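Local coordinates for alpha-L-rhamnosidase (Aspergillus terreus, PDB 6GSZ), which probably hydrolyses terminal non-reducing alpha-L-rhamnose residues from alpha-L-rhamnosides, and binds calcium ions, at residues L702-S707 against G768-E773; I790-G795 against F828-V833; G796-A801 against T814-D819. All blocks are in the same frame, centred on the assembly; numbering follows the deposited sequence. Where two conformers were deposited one is given.

Contact 1 of 3, residues L702-S707 against G768-E773; sequences LGHTLS and GSWLHE
Trp770 and His704 project from facing helices, 768-775 and 699-708, and the two rings reach past one another, each toward the other's helix. Start at CB of Trp770: chi1 of -164° sets CG opposite the backbone N, and the indole heads for the other helix with its five-membered ring leading. CD1 of Trp770 comes to 3.4 Å from Gly703 O, where the helix surface carries no side chain, and the same CD1 sits over one face of the His704 imidazole, nearer its border than its middle, 4.0 Å from His704 ND1. Next along the ring, NE1 of Trp770 donates to Ser707 OG at 2.9 Å, with an N-H...O angle of 150° and the oxygen close to the indole plane. CE2 and CZ2 follow along the same hydroxyl, CE2 of Trp770 being 3.6 Å from Ser707 OG. Edge-to-face neighbours Phe715 and Tyr716 pack on the indole as well.

His704 points back the other way. Its NE2 meets Ser769 OG at 2.8 Å in a nearly straight hydrogen bond (174°), while CE1 of His704 lies 3.5 Å from Glu773 OE1, a carboxylate oxygen that also forms a salt bridge with Arg479.

Both serine hydroxyls are shared: Ser707 OG also bonds Ser712 OG, and Ser769 OG also bonds Ser766 O. Trp770 NE1 and His704 NE2, on buried rings, thus both have hydrogen-bond partners on the opposite helix, and these two ring-nitrogen-to-serine bonds restrict the rotation of both rings.

Contact 2 of 3, residues I790-G795 against F828-V833; sequences IEVVPG and FDFHLV. With CA (calcium ion), chain M.
The link after strand 787-790 runs across one face of the antiparallel sheet that holds strand 828-836, so that Ile790, Val792 and Pro794 meet Phe830 and Leu832. No hydrogen bond joins the two segments. CG1 of Val792 sits 4.0 Å from CZ of Phe830, and CG of Pro794 is equally far from the neighbouring CE1 of Phe830, the two side chains crossing at about a right angle. With CG anti to its N (chi1 174°), the phenyl continues the direction of its CB toward the link. One residue pair further along, CG2 of Val792 faces CD1 of Leu832 at 4.4 Å, and CG2 of Ile790 approaches CD2 of Leu832. Trp816 and Pro847 help close this apolar layer.

Glu791 turns the other way, out of the layer. Its carboxylate grips a calcium ion with both oxygens, OE1 and OE2 each 2.4 Å from the metal, and five waters complete the modelled shell; Asn789 ND2 also bonds OE1, steadying the carboxylate. Leu832 also touches Val844 of strand 841-845. The apolar layer where strand 787-790 and the loop after it cover the sheet of strand 828-836 is consistent with a beta-sandwich core, here in the C-terminal domain.

Contact 3 of 3, residues G796-A801 against T814-D819; sequences GDLQQA and TKWWLD
Ala801 and Trp816 exchange both of their backbone bonds as an antiparallel hydrogen-bonded pair: Trp816 N gives to Ala801 O at 3.0 Å, and Ala801 N returns one to Trp816 O at 3.1 Å. One step toward the loop, Gln800 and Trp817 form the non-hydrogen-bonded pair, their CB atoms 3.8 Å apart. Beyond it Gln799 O accepts Leu818 N at 2.9 Å. CA-H groups supplement these acceptors, with Trp817 CA 3.2 Å from Gln799 O and Gln800 CA close to Trp816 O. Gln799 N is taken by Ser435 OG.

A chi1 of 61° sets CG of Trp816 between its own N and carbonyl carbon, and the indole lies against the partner strand, with Ala801 N over the middle of one face. Ala801 CB is 3.8 Å from Trp816 CE2, and CH2 of Trp816 touches Leu798 CB at 3.9 Å. The indole NE1 bonds Ile775 O.

The pairing belongs to the hairpin of strands 800-807 and 810-819. Strand 430-434 flanks it beside the first and strand 828-836 beside the second, where His831 stacks on Trp817, while helix 768-775 packs against Leu798 and Ala801.

How the contacts relate
Contacts 1 and 2 are buried, whereas contact 3 is only partly so, with exposed glutamines and a lysine along it. Contact 1 joins two helices of the six-hairpin glycosidase domain through side-chain hydrogen bonds to rings; contact 2 is apolar between its segments, with a calcium ion held on its outward side by Glu791; contact 3 rests on main-chain strand pairing. Strand 828-836 of contact 2 and strand 810-819 of contact 3 are neighbours in one sheet: Asp829 N and Val833 N probably bond Asp819 O and Lys815 O. Contact 3 is nested in the chain loop that contact 2 closes. Contact 1 lies about 16 Å from contact 2, centre to centre, yet its helix 768-775 runs on to pack against Leu798 and Ala801 of contact 3.

Contact 1 of 3, residues L702-S707 against G768-E773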
loop_
_atom_site.group_PDB
_atom_site.type_symbol
_atom_site.label_atom_id
_atom_site.label_comp_id
_atom_site.label_asym_id
_atom_site.label_seq_id
_atom_site.Cartn_x
_atom_site.Cartn_y
_atom_site.Cartn_z
ATOM N N LEU A 702 0.091 21.648 -0.928
ATOM C CA LEU A 702 0.490 22.979 -0.453
ATOM C C LEU A 702 1.943 23.296 -0.825
ATOM O O LEU A 702 2.247 24.357 -1.373
ATOM C CB LEU A 702 0.264 23.091 1.056
ATOM C CG LEU A 702 0.601 24.448 1.665
ATOM C CD1 LEU A 702 -0.237 25.558 1.028
ATOM C CD2 LEU A 702 0.390 24.413 3.173
ATOM N N GLY A 703 2.895 22.413 -0.530
ATOM C CA GLY A 703 4.287 22.667 -0.841
ATOM C C GLY A 703 4.509 22.793 -2.332
ATOM O O GLY A 703 5.271 23.660 -2.787
ATOM N N HIS A 704 3.871 21.934 -3.118
ATOM C CA HIS A 704 4.028 21.953 -4.561
ATOM C C HIS A 704 3.464 23.240 -5.142
ATOM O O HIS A 704 4.007 23.762 -6.134
ATOM C CB HIS A 704 3.390 20.742 -5.223
ATOM C CG HIS A 704 4.050 19.487 -4.797
ATOM N ND1 HIS A 704 5.374 19.229 -5.073
ATOM C CD2 HIS A 704 3.598 18.446 -4.061
ATOM C CE1 HIS A 704 5.704 18.053 -4.550
ATOM N NE2 HIS A 704 4.633 17.565 -3.908
ATOM N N THR A 705 2.407 23.771 -4.538
ATOM C CA THR A 705 1.786 24.984 -5.003
ATOM C C THR A 705 2.753 26.145 -4.764
ATOM O O THR A 705 2.980 27.011 -5.646
ATOM C CB THR A 705 0.447 25.252 -4.309
ATOM O OG1 THR A 705 -0.464 24.180 -4.584
ATOM C CG2 THR A 705 -0.165 26.564 -4.747
ATOM N N LEU A 706 3.330 26.217 -3.557
ATOM C CA LEU A 706 4.225 27.308 -3.227
ATOM C C LEU A 706 5.457 27.243 -4.125
ATOM O O LEU A 706 5.902 28.276 -4.671
ATOM C CB LEU A 706 4.584 27.270 -1.734
ATOM C CG LEU A 706 3.452 27.699 -0.809
ATOM C CD1 LEU A 706 3.729 27.222 0.603
ATOM C CD2 LEU A 706 3.273 29.206 -0.842
ATOM N N SER A 707 6.023 26.067 -4.337
ATOM C CA SER A 707 7.201 25.925 -5.203
ATOM C C SER A 707 6.865 26.284 -6.657
ATOM O O SER A 707 7.688 26.888 -7.345
ATOM C CB SER A 707 7.775 24.529 -5.106
ATOM O OG SER A 707 8.283 24.301 -3.798
ATOM N N GLY A 768 5.687 14.128 2.023
ATOM C CA GLY A 768 6.841 13.371 1.614
ATOM C C GLY A 768 7.235 13.664 0.176
ATOM O O GLY A 768 8.437 13.713 -0.160
ATOM N N SER A 769 6.250 13.817 -0.706
ATOM C CA SER A 769 6.556 14.100 -2.120
ATOM C C SER A 769 7.327 15.398 -2.297
ATOM O O SER A 769 8.080 15.510 -3.257
ATOM C CB SER A 769 5.321 14.097 -2.993
ATOM O OG SER A 769 4.403 15.095 -2.626
ATOM N N TRP A 770 7.097 16.367 -1.410
ATOM C CA TRP A 770 7.852 17.624 -1.493
ATOM C C TRP A 770 9.304 17.367 -1.073
ATOM O O TRP A 770 10.260 17.930 -1.652
ATOM C CB TRP A 770 7.208 18.725 -0.647
ATOM C CG TRP A 770 7.685 20.105 -0.975
ATOM C CD1 TRP A 770 7.158 20.907 -1.933
ATOM C CD2 TRP A 770 8.712 20.847 -0.304
ATOM N NE1 TRP A 770 7.834 22.090 -1.953
ATOM C CE2 TRP A 770 8.811 22.076 -0.996
ATOM C CE3 TRP A 770 9.597 20.594 0.752
ATOM C CZ2 TRP A 770 9.719 23.062 -0.621
ATOM C CZ3 TRP A 770 10.495 21.573 1.113
ATOM C CH2 TRP A 770 10.547 22.793 0.441
ATOM N N LEU A 771 9.515 16.556 -0.041
ATOM C CA LEU A 771 10.876 16.158 0.336
ATOM C C LEU A 771 11.584 15.490 -0.847
ATOM O O LEU A 771 12.729 15.798 -1.184
ATOM C CB LEU A 771 10.855 15.211 1.532
ATOM C CG LEU A 771 10.096 15.672 2.776
ATOM C CD1 LEU A 771 10.219 14.646 3.899
ATOM C CD2 LEU A 771 10.430 17.016 3.300
ATOM N N HIS A 772 10.876 14.615 -1.539
ATOM C CA HIS A 772 11.469 13.850 -2.626
ATOM C C HIS A 772 11.780 14.771 -3.812
ATOM O O HIS A 772 12.851 14.611 -4.457
ATOM C CB HIS A 772 10.548 12.704 -3.092
ATOM C CG HIS A 772 10.129 11.742 -2.021
ATOM N ND1 HIS A 772 8.904 11.118 -2.085
ATOM C CD2 HIS A 772 10.751 11.307 -0.901
ATOM C CE1 HIS A 772 8.818 10.318 -1.027
ATOM N NE2 HIS A 772 9.934 10.408 -0.283
ATOM N N GLU A 773 10.771 15.564 -4.206
ATOM C CA GLU A 773 10.815 16.252 -5.513
ATOM C C GLU A 773 11.496 17.624 -5.456
ATOM O O GLU A 773 11.999 18.079 -6.478
ATOM C CB GLU A 773 9.413 16.476 -6.076
ATOM C CG GLU A 773 8.642 15.179 -6.307
ATOM C CD GLU A 773 7.289 15.386 -6.977
ATOM O OE1 GLU A 773 7.006 16.520 -7.456
ATOM O OE2 GLU A 773 6.484 14.439 -6.947
#

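Contact 2 of 3, residues I790-G795 against F828-V833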
loop_
_atom_site.group_PDB
_atom_site.type_symbol
_atom_site.label_atom_id
_atom_site.label_comp_id
_atom_site.label_asym_id
_atom_site.label_seq_id
_atom_site.Cartn_x
_atom_site.Cartn_y
_atom_site.Cartn_z
ATOM N N ILE A 790 15.654 16.843 -12.509
ATOM C CA ILE A 790 16.509 16.931 -11.352
ATOM C C ILE A 790 16.661 18.404 -11.001
ATOM O O ILE A 790 17.489 19.114 -11.634
ATOM C CB ILE A 790 17.861 16.230 -11.546
ATOM C CG1 ILE A 790 17.629 14.786 -11.987
ATOM C CG2 ILE A 790 18.651 16.322 -10.255
ATOM C CD1 ILE A 790 18.865 13.948 -12.125
ATOM N N GLU A 791 15.820 18.883 -10.091
ATOM C CA GLU A 791 15.649 20.317 -9.825
ATOM C C GLU A 791 15.622 20.495 -8.300
ATOM O O GLU A 791 14.572 20.701 -7.711
ATOM C CB GLU A 791 14.395 20.844 -10.560
ATOM C CG GLU A 791 14.127 22.347 -10.447
ATOM C CD GLU A 791 12.959 22.868 -11.292
ATOM O OE1 GLU A 791 12.368 22.104 -12.059
ATOM O OE2 GLU A 791 12.577 24.032 -11.180
ATOM N N VAL A 792 16.813 20.398 -7.689
ATOM C CA VAL A 792 16.988 20.624 -6.293
ATOM C C VAL A 792 16.790 22.103 -5.963
ATOM O O VAL A 792 17.414 22.958 -6.599
ATOM C CB VAL A 792 18.373 20.174 -5.804
ATOM C CG1 VAL A 792 18.623 20.666 -4.377
ATOM C CG2 VAL A 792 18.557 18.678 -5.964
ATOM N N VAL A 793 15.969 22.411 -4.966
ATOM C CA VAL A 793 15.784 23.770 -4.469
ATOM C C VAL A 793 16.244 23.823 -3.019
ATOM O O VAL A 793 15.482 23.476 -2.119
ATOM C CB VAL A 793 14.338 24.270 -4.639
ATOM C CG1 VAL A 793 14.213 25.737 -4.235
ATOM C CG2 VAL A 793 13.836 24.082 -6.063
ATOM N N PRO A 794 17.508 24.208 -2.742
ATOM C CA PRO A 794 17.993 24.263 -1.372
ATOM C C PRO A 794 17.294 25.402 -0.621
ATOM O O PRO A 794 16.822 26.353 -1.220
ATOM C CB PRO A 794 19.510 24.509 -1.472
ATOM C CG PRO A 794 19.790 24.809 -2.910
ATOM C CD PRO A 794 18.518 24.634 -3.715
ATOM N N GLY A 795 17.260 25.257 0.703
ATOM C CA GLY A 795 16.654 26.220 1.559
ATOM C C GLY A 795 16.543 25.664 2.954
ATOM O O GLY A 795 17.110 24.626 3.262
ATOM N N PHE A 828 26.345 31.172 -1.667
ATOM C CA PHE A 828 26.898 29.887 -1.265
ATOM C C PHE A 828 27.426 29.151 -2.507
ATOM O O PHE A 828 27.049 29.458 -3.638
ATOM C CB PHE A 828 25.835 29.078 -0.509
ATOM C CG PHE A 828 25.722 29.361 0.974
ATOM C CD1 PHE A 828 26.520 28.684 1.895
ATOM C CD2 PHE A 828 24.804 30.284 1.462
ATOM C CE1 PHE A 828 26.413 28.936 3.257
ATOM C CE2 PHE A 828 24.694 30.532 2.825
ATOM C CZ PHE A 828 25.499 29.858 3.721
ATOM N N ASP A 829 28.320 28.187 -2.276
ATOM C CA ASP A 829 28.727 27.238 -3.252
ATOM C C ASP A 829 27.822 26.003 -3.111
ATOM O O ASP A 829 27.631 25.511 -1.996
ATOM C CB ASP A 829 30.184 26.818 -3.048
ATOM C CG ASP A 829 31.160 27.922 -3.349
ATOM O OD1 ASP A 829 30.727 28.879 -4.023
ATOM O OD2 ASP A 829 32.292 27.765 -2.862
ATOM N N PHE A 830 27.269 25.548 -4.241
ATOM C CA PHE A 830 26.351 24.414 -4.299
ATOM C C PHE A 830 27.055 23.274 -5.034
ATOM O O PHE A 830 27.612 23.465 -6.102
ATOM C CB PHE A 830 25.066 24.824 -5.025
ATOM C CG PHE A 830 24.094 23.700 -5.278
ATOM C CD1 PHE A 830 23.260 23.242 -4.264
ATOM C CD2 PHE A 830 24.017 23.094 -6.517
ATOM C CE1 PHE A 830 22.356 22.218 -4.492
ATOM C CE2 PHE A 830 23.099 22.086 -6.743
ATOM C CZ PHE A 830 22.280 21.637 -5.729
ATOM N N HIS A 831 26.978 22.086 -4.465
ATOM C CA HIS A 831 27.609 20.901 -5.027
ATOM C C HIS A 831 26.542 19.825 -5.166
ATOM O O HIS A 831 25.800 19.587 -4.200
ATOM C CB HIS A 831 28.723 20.406 -4.101
ATOM C CG HIS A 831 29.631 21.501 -3.667
ATOM N ND1 HIS A 831 30.688 21.976 -4.435
ATOM C CD2 HIS A 831 29.608 22.243 -2.539
ATOM C CE1 HIS A 831 31.298 22.941 -3.761
ATOM N NE2 HIS A 831 30.638 23.148 -2.614
ATOM N N LEU A 832 26.500 19.170 -6.326
ATOM C CA LEU A 832 25.505 18.125 -6.588
ATOM C C LEU A 832 26.154 16.957 -7.319
ATOM O O LEU A 832 26.812 17.126 -8.354
ATOM C CB LEU A 832 24.386 18.728 -7.449
ATOM C CG LEU A 832 23.382 17.750 -8.047
ATOM C CD1 LEU A 832 22.525 17.099 -6.968
ATOM C CD2 LEU A 832 22.449 18.415 -9.068
ATOM N N VAL A 833 25.878 15.748 -6.827
ATOM C CA VAL A 833 26.145 14.520 -7.534
ATOM C C VAL A 833 24.806 13.895 -7.901
ATOM O O VAL A 833 23.995 13.598 -7.004
ATOM C CB VAL A 833 26.985 13.559 -6.680
ATOM C CG1 VAL A 833 27.229 12.228 -7.386
ATOM C CG2 VAL A 833 28.312 14.200 -6.296
HETATM CA CA CA M . 10.535 23.579 -12.411
HETATM O O HOH W 1 9.357 21.177 -12.116
HETATM O O HOH W 2 10.692 21.612 -14.151
HETATM O O HOH W 3 12.044 23.836 -14.580
HETATM O O HOH W 4 11.326 25.757 -12.710
HETATM O O HOH W 5 9.317 25.429 -11.611
#

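Contact 3 of 3, residues G796-A801 against T814-D819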
loop_
_atom_site.group_PDB
_atom_site.type_symbol
_atom_site.label_atom_id
_atom_site.label_comp_id
_atom_site.label_asym_id
_atom_site.label_seq_id
_atom_site.Cartn_x
_atom_site.Cartn_y
_atom_site.Cartn_z
ATOM N N GLY A 796 15.851 26.405 3.803
ATOM C CA GLY A 796 15.555 25.964 5.146
ATOM C C GLY A 796 16.791 25.738 5.997
ATOM O O GLY A 796 16.761 24.929 6.931
ATOM N N ASP A 797 17.884 26.452 5.711
ATOM C CA ASP A 797 19.138 26.204 6.468
ATOM C C ASP A 797 19.638 24.741 6.366
ATOM O O ASP A 797 20.499 24.323 7.165
ATOM C CB ASP A 797 18.995 26.645 7.927
ATOM C CG ASP A 797 18.989 28.160 8.115
ATOM O OD1 ASP A 797 19.653 28.837 7.329
ATOM O OD2 ASP A 797 18.319 28.651 9.065
ATOM N N LEU A 798 19.195 23.968 5.360
ATOM C CA LEU A 798 19.797 22.656 5.111
ATOM C C LEU A 798 21.210 22.837 4.560
ATOM O O LEU A 798 21.443 23.721 3.714
ATOM C CB LEU A 798 18.971 21.865 4.089
ATOM C CG LEU A 798 17.579 21.422 4.516
ATOM C CD1 LEU A 798 16.943 20.559 3.432
ATOM C CD2 LEU A 798 17.626 20.676 5.813
ATOM N N GLN A 799 22.129 21.991 5.022
ATOM C CA GLN A 799 23.493 21.971 4.546
ATOM C C GLN A 799 23.689 20.857 3.505
ATOM O O GLN A 799 24.628 20.895 2.753
ATOM C CB GLN A 799 24.448 21.797 5.731
ATOM C CG GLN A 799 24.472 22.976 6.700
ATOM C CD GLN A 799 23.674 22.758 7.969
ATOM O OE1 GLN A 799 23.773 21.721 8.634
ATOM N NE2 GLN A 799 22.888 23.761 8.337
ATOM N N GLN A 800 22.834 19.829 3.530
ATOM C CA GLN A 800 22.954 18.705 2.600
ATOM C C GLN A 800 21.680 17.863 2.598
ATOM O O GLN A 800 20.910 17.895 3.561
ATOM C CB GLN A 800 24.118 17.775 2.898
ATOM C CG GLN A 800 24.205 17.220 4.286
ATOM C CD GLN A 800 25.373 16.254 4.307
ATOM O OE1 GLN A 800 25.251 15.082 3.940
ATOM N NE2 GLN A 800 26.543 16.765 4.633
ATOM N N ALA A 801 21.482 17.124 1.497
ATOM C CA ALA A 801 20.415 16.120 1.457
ATOM C C ALA A 801 20.771 15.041 0.449
ATOM O O ALA A 801 21.446 15.297 -0.554
ATOM C CB ALA A 801 19.097 16.754 1.124
ATOM N N THR A 814 20.173 11.906 -5.970
ATOM C CA THR A 814 20.837 13.186 -5.787
ATOM C C THR A 814 21.518 13.184 -4.417
ATOM O O THR A 814 20.998 12.690 -3.424
ATOM C CB THR A 814 19.861 14.362 -5.894
ATOM O OG1 THR A 814 18.841 14.202 -4.896
ATOM C CG2 THR A 814 19.241 14.432 -7.267
ATOM N N LYS A 815 22.706 13.758 -4.374
ATOM C CA LYS A 815 23.391 14.091 -3.143
ATOM C C LYS A 815 23.925 15.508 -3.341
ATOM O O LYS A 815 24.705 15.740 -4.255
ATOM C CB LYS A 815 24.543 13.130 -2.835
ATOM C CG LYS A 815 25.318 13.416 -1.549
ATOM C CD LYS A 815 26.559 12.535 -1.353
ATOM C CE LYS A 815 27.543 12.623 -2.502
ATOM N NZ LYS A 815 28.749 11.780 -2.301
ATOM N N TRP A 816 23.453 16.441 -2.531
ATOM C CA TRP A 816 23.922 17.819 -2.646
ATOM C C TRP A 816 24.349 18.352 -1.288
ATOM O O TRP A 816 23.932 17.864 -0.243
ATOM C CB TRP A 816 22.890 18.737 -3.305
ATOM C CG TRP A 816 21.582 18.867 -2.597
ATOM C CD1 TRP A 816 20.449 18.128 -2.812
ATOM C CD2 TRP A 816 21.261 19.810 -1.559
ATOM N NE1 TRP A 816 19.452 18.561 -1.983
ATOM C CE2 TRP A 816 19.910 19.590 -1.203
ATOM C CE3 TRP A 816 21.961 20.840 -0.918
ATOM C CZ2 TRP A 816 19.254 20.373 -0.261
ATOM C CZ3 TRP A 816 21.313 21.608 0.030
ATOM C CH2 TRP A 816 19.976 21.360 0.365
ATOM N N TRP A 817 25.214 19.361 -1.323
ATOM C CA TRP A 817 25.650 19.990 -0.113
ATOM C C TRP A 817 26.064 21.420 -0.427
ATOM O O TRP A 817 26.335 21.767 -1.602
ATOM C CB TRP A 817 26.771 19.181 0.574
ATOM C CG TRP A 817 28.069 19.067 -0.175
ATOM C CD1 TRP A 817 29.215 19.792 0.037
ATOM C CD2 TRP A 817 28.378 18.157 -1.241
ATOM N NE1 TRP A 817 30.199 19.414 -0.841
ATOM C CE2 TRP A 817 29.724 18.395 -1.623
ATOM C CE3 TRP A 817 27.661 17.164 -1.914
ATOM C CZ2 TRP A 817 30.342 17.680 -2.645
ATOM C CZ3 TRP A 817 28.269 16.467 -2.934
ATOM C CH2 TRP A 817 29.592 16.728 -3.299
ATOM N N LEU A 818 26.066 22.242 0.621
ATOM C CA LEU A 818 26.450 23.635 0.504
ATOM C C LEU A 818 27.685 23.934 1.346
ATOM O O LEU A 818 27.852 23.385 2.420
ATOM C CB LEU A 818 25.321 24.508 1.049
ATOM C CG LEU A 818 24.018 24.480 0.277
ATOM C CD1 LEU A 818 22.948 25.200 1.048
ATOM C CD2 LEU A 818 24.193 25.171 -1.049
ATOM N N ASP A 819 28.469 24.912 0.896
ATOM C CA ASP A 819 29.531 25.504 1.717
ATOM C C ASP A 819 29.944 26.831 1.061
ATOM O O ASP A 819 29.204 27.363 0.247
ATOM C CB ASP A 819 30.653 24.486 1.930
ATOM C CG ASP A 819 31.265 23.958 0.649
ATOM O OD1 ASP A 819 31.319 24.736 -0.347
ATOM O OD2 ASP A 819 31.708 22.776 0.671
#